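PDB 6SMO: PKS_KS domain-containing protein from Photorhabdus luminescens subsp. laumondii, which probably acts as a 3-oxoacyl-[acyl-carrier-protein] synthase of the thiolase-like superfamily and holds a twelve-carbon polyketone chain in its pocket. Local coordinates for residues V292-H297 against G430-I435. Residues are numbered along the deposited sequence; the frame is centred on the assembly and turned at random.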
loop_
_atom_site.group_PDB
_atom_site.type_symbol
_atom_site.label_atom_id
_atom_site.label_comp_id
_atom_site.label_asym_id
_atom_site.label_seq_id
_atom_site.Cartn_x
_atom_site.Cartn_y
_atom_site.Cartn_z
ATOM N N VAL B 292 -12.250 -1.073 -4.463
ATOM C CA VAL B 292 -13.071 0.088 -4.008
ATOM C C VAL B 292 -12.556 0.558 -2.644
ATOM O O VAL B 292 -11.645 -0.097 -2.094
ATOM C CB VAL B 292 -14.568 -0.274 -3.939
ATOM C CG1 VAL B 292 -15.116 -0.689 -5.295
ATOM C CG2 VAL B 292 -14.846 -1.350 -2.899
ATOM N N ASN B 293 -13.131 1.650 -2.131
ATOM C CA ASN B 293 -12.907 2.168 -0.756
ATOM C C ASN B 293 -14.229 2.097 0.015
ATOM O O ASN B 293 -15.296 2.205 -0.625
ATOM C CB ASN B 293 -12.347 3.594 -0.762
ATOM C CG ASN B 293 -11.056 3.728 -1.539
ATOM O OD1 ASN B 293 -10.166 2.886 -1.428
ATOM N ND2 ASN B 293 -10.939 4.788 -2.323
ATOM N N ASN B 294 -14.152 1.919 1.337
ATOM C CA ASN B 294 -15.319 1.902 2.261
ATOM C C ASN B 294 -15.874 3.322 2.409
ATOM O O ASN B 294 -17.108 3.480 2.338
ATOM C CB ASN B 294 -14.955 1.354 3.645
ATOM C CG ASN B 294 -15.022 -0.155 3.728
ATOM O OD1 ASN B 294 -16.009 -0.759 3.312
ATOM N ND2 ASN B 294 -13.990 -0.769 4.284
ATOM N N ALA B 295 -14.984 4.301 2.614
ATOM C CA ALA B 295 -15.304 5.693 3.010
ATOM C C ALA B 295 -16.086 5.669 4.331
ATOM O O ALA B 295 -17.061 6.437 4.462
ATOM C CB ALA B 295 -16.069 6.388 1.908
ATOM N N TYR B 296 -15.658 4.814 5.269
ATOM C CA TYR B 296 -16.347 4.523 6.555
ATOM C C TYR B 296 -15.378 4.757 7.721
ATOM O O TYR B 296 -15.619 5.686 8.519
ATOM C CB TYR B 296 -16.896 3.094 6.540
ATOM C CG TYR B 296 -17.581 2.659 7.812
ATOM C CD1 TYR B 296 -18.868 3.078 8.112
ATOM C CD2 TYR B 296 -16.946 1.821 8.714
ATOM C CE1 TYR B 296 -19.504 2.681 9.277
ATOM C CE2 TYR B 296 -17.568 1.414 9.884
ATOM C CZ TYR B 296 -18.851 1.845 10.166
ATOM O OH TYR B 296 -19.467 1.446 11.318
ATOM N N HIS B 297 -14.324 3.940 7.814
ATOM C CA HIS B 297 -13.290 3.996 8.885
ATOM C C HIS B 297 -11.977 3.396 8.366
ATOM O O HIS B 297 -12.018 2.671 7.351
ATOM C CB HIS B 297 -13.786 3.278 10.148
ATOM C CG HIS B 297 -13.253 3.853 11.418
ATOM N ND1 HIS B 297 -13.849 4.931 12.043
ATOM C CD2 HIS B 297 -12.195 3.509 12.185
ATOM C CE1 HIS B 297 -13.179 5.229 13.136
ATOM N NE2 HIS B 297 -12.158 4.371 13.247
ATOM N N GLY B 430 -9.940 1.341 4.567
ATOM C CA GLY B 430 -11.204 0.861 3.984
ATOM C C GLY B 430 -11.038 0.316 2.583
ATOM O O GLY B 430 -11.892 0.601 1.742
ATOM N N ILE B 431 -9.976 -0.454 2.355
ATOM C CA ILE B 431 -9.708 -0.998 0.996
ATOM C C ILE B 431 -10.276 -2.411 0.826
ATOM O O ILE B 431 -9.921 -3.291 1.602
ATOM C CB ILE B 431 -8.204 -0.958 0.674
ATOM C CG1 ILE B 431 -7.627 0.446 0.828
ATOM C CG2 ILE B 431 -7.943 -1.512 -0.714
ATOM C CD1 ILE B 431 -6.191 0.558 0.412
ATOM N N HIS B 432 -11.183 -2.570 -0.134
ATOM C CA HIS B 432 -11.681 -3.909 -0.550
ATOM C C HIS B 432 -11.113 -4.241 -1.933
ATOM O O HIS B 432 -11.098 -3.338 -2.792
ATOM C CB HIS B 432 -13.215 -3.950 -0.553
ATOM C CG HIS B 432 -13.826 -3.801 0.799
ATOM N ND1 HIS B 432 -13.708 -4.773 1.773
ATOM C CD2 HIS B 432 -14.562 -2.808 1.342
ATOM C CE1 HIS B 432 -14.342 -4.383 2.859
ATOM N NE2 HIS B 432 -14.873 -3.182 2.620
ATOM N N SER B 433 -10.665 -5.484 -2.131
ATOM C CA SER B 433 -10.086 -5.989 -3.403
ATOM C C SER B 433 -10.584 -7.412 -3.670
ATOM O O SER B 433 -10.539 -8.240 -2.738
ATOM C CB SER B 433 -8.582 -5.923 -3.377
ATOM O OG SER B 433 -8.137 -4.574 -3.413
ATOM N N VAL B 434 -11.048 -7.667 -4.897
ATOM C CA VAL B 434 -11.599 -8.977 -5.356
ATOM C C VAL B 434 -10.952 -9.334 -6.698
ATOM O O VAL B 434 -10.845 -8.436 -7.558
ATOM C CB VAL B 434 -13.137 -8.926 -5.469
ATOM C CG1 VAL B 434 -13.721 -10.245 -5.955
ATOM C CG2 VAL B 434 -13.787 -8.513 -4.157
ATOM N N ILE B 435 -10.526 -10.591 -6.858
ATOM C CA ILE B 435 -10.112 -11.187 -8.165
ATOM C C ILE B 435 -11.014 -12.393 -8.444
ATOM O O ILE B 435 -11.356 -13.114 -7.487
ATOM C CB ILE B 435 -8.616 -11.567 -8.189
ATOM C CG1 ILE B 435 -8.218 -12.464 -7.014
ATOM C CG2 ILE B 435 -7.746 -10.322 -8.260
ATOM C CD1 ILE B 435 -6.948 -13.247 -7.243
#
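H432 and N294 (chi1 -85°) each set CG opposite the carbonyl carbon, and this brings the imidazole and the carboxamide together where strand 284-293 ends beside strand 431-438. NE2 of H432 donates to OD1 of N294 at 2.8 Å. The acceptor lies at the ring edge, in the imidazole plane, while the amide plane stands at 88° to the ring. The N-H is bent (133°), and the donor reaches OD1 nearly broadside to its C=O bond, tilted from the amide plane. At the other ring nitrogen, S426 on strand 420-427 is hydrogen-bonded to ND1, so partners at both nitrogens limit the ring's rotation.

Two backbone bonds establish V292 and H432 as an antiparallel hydrogen-bonded pair: V292 N to H432 O at 3.0 Å, and H432 N to V292 O at 3.2 Å. On the same face, V292 CG2 rests against H432 CB (3.9 Å), and helix 306-319 packs over both side chains. N293 and I431, the next, non-hydrogen-bonded pair, run alongside each other on the opposite face. There S152 and F148 of the neighbouring Ketoacyl_synth_N protein accept bonds from N293 ND2, placing this face at the subunit interface, and the I431 side chain is about 7 Å from the bound polyketone. Past this pair, N294 N reaches the O of G430 at 2.6 Å, on a lone pair; N293 CA also approaches that oxygen, at 3.1 Å, as a CA-H...O contact. The imidazole thus joins strand 420-427 to the turn at N294, across its own strand. With NE2 donating, a neutral ring would leave ND1 to accept from the S426 hydroxyl, so the two partners probably select its tautomer too.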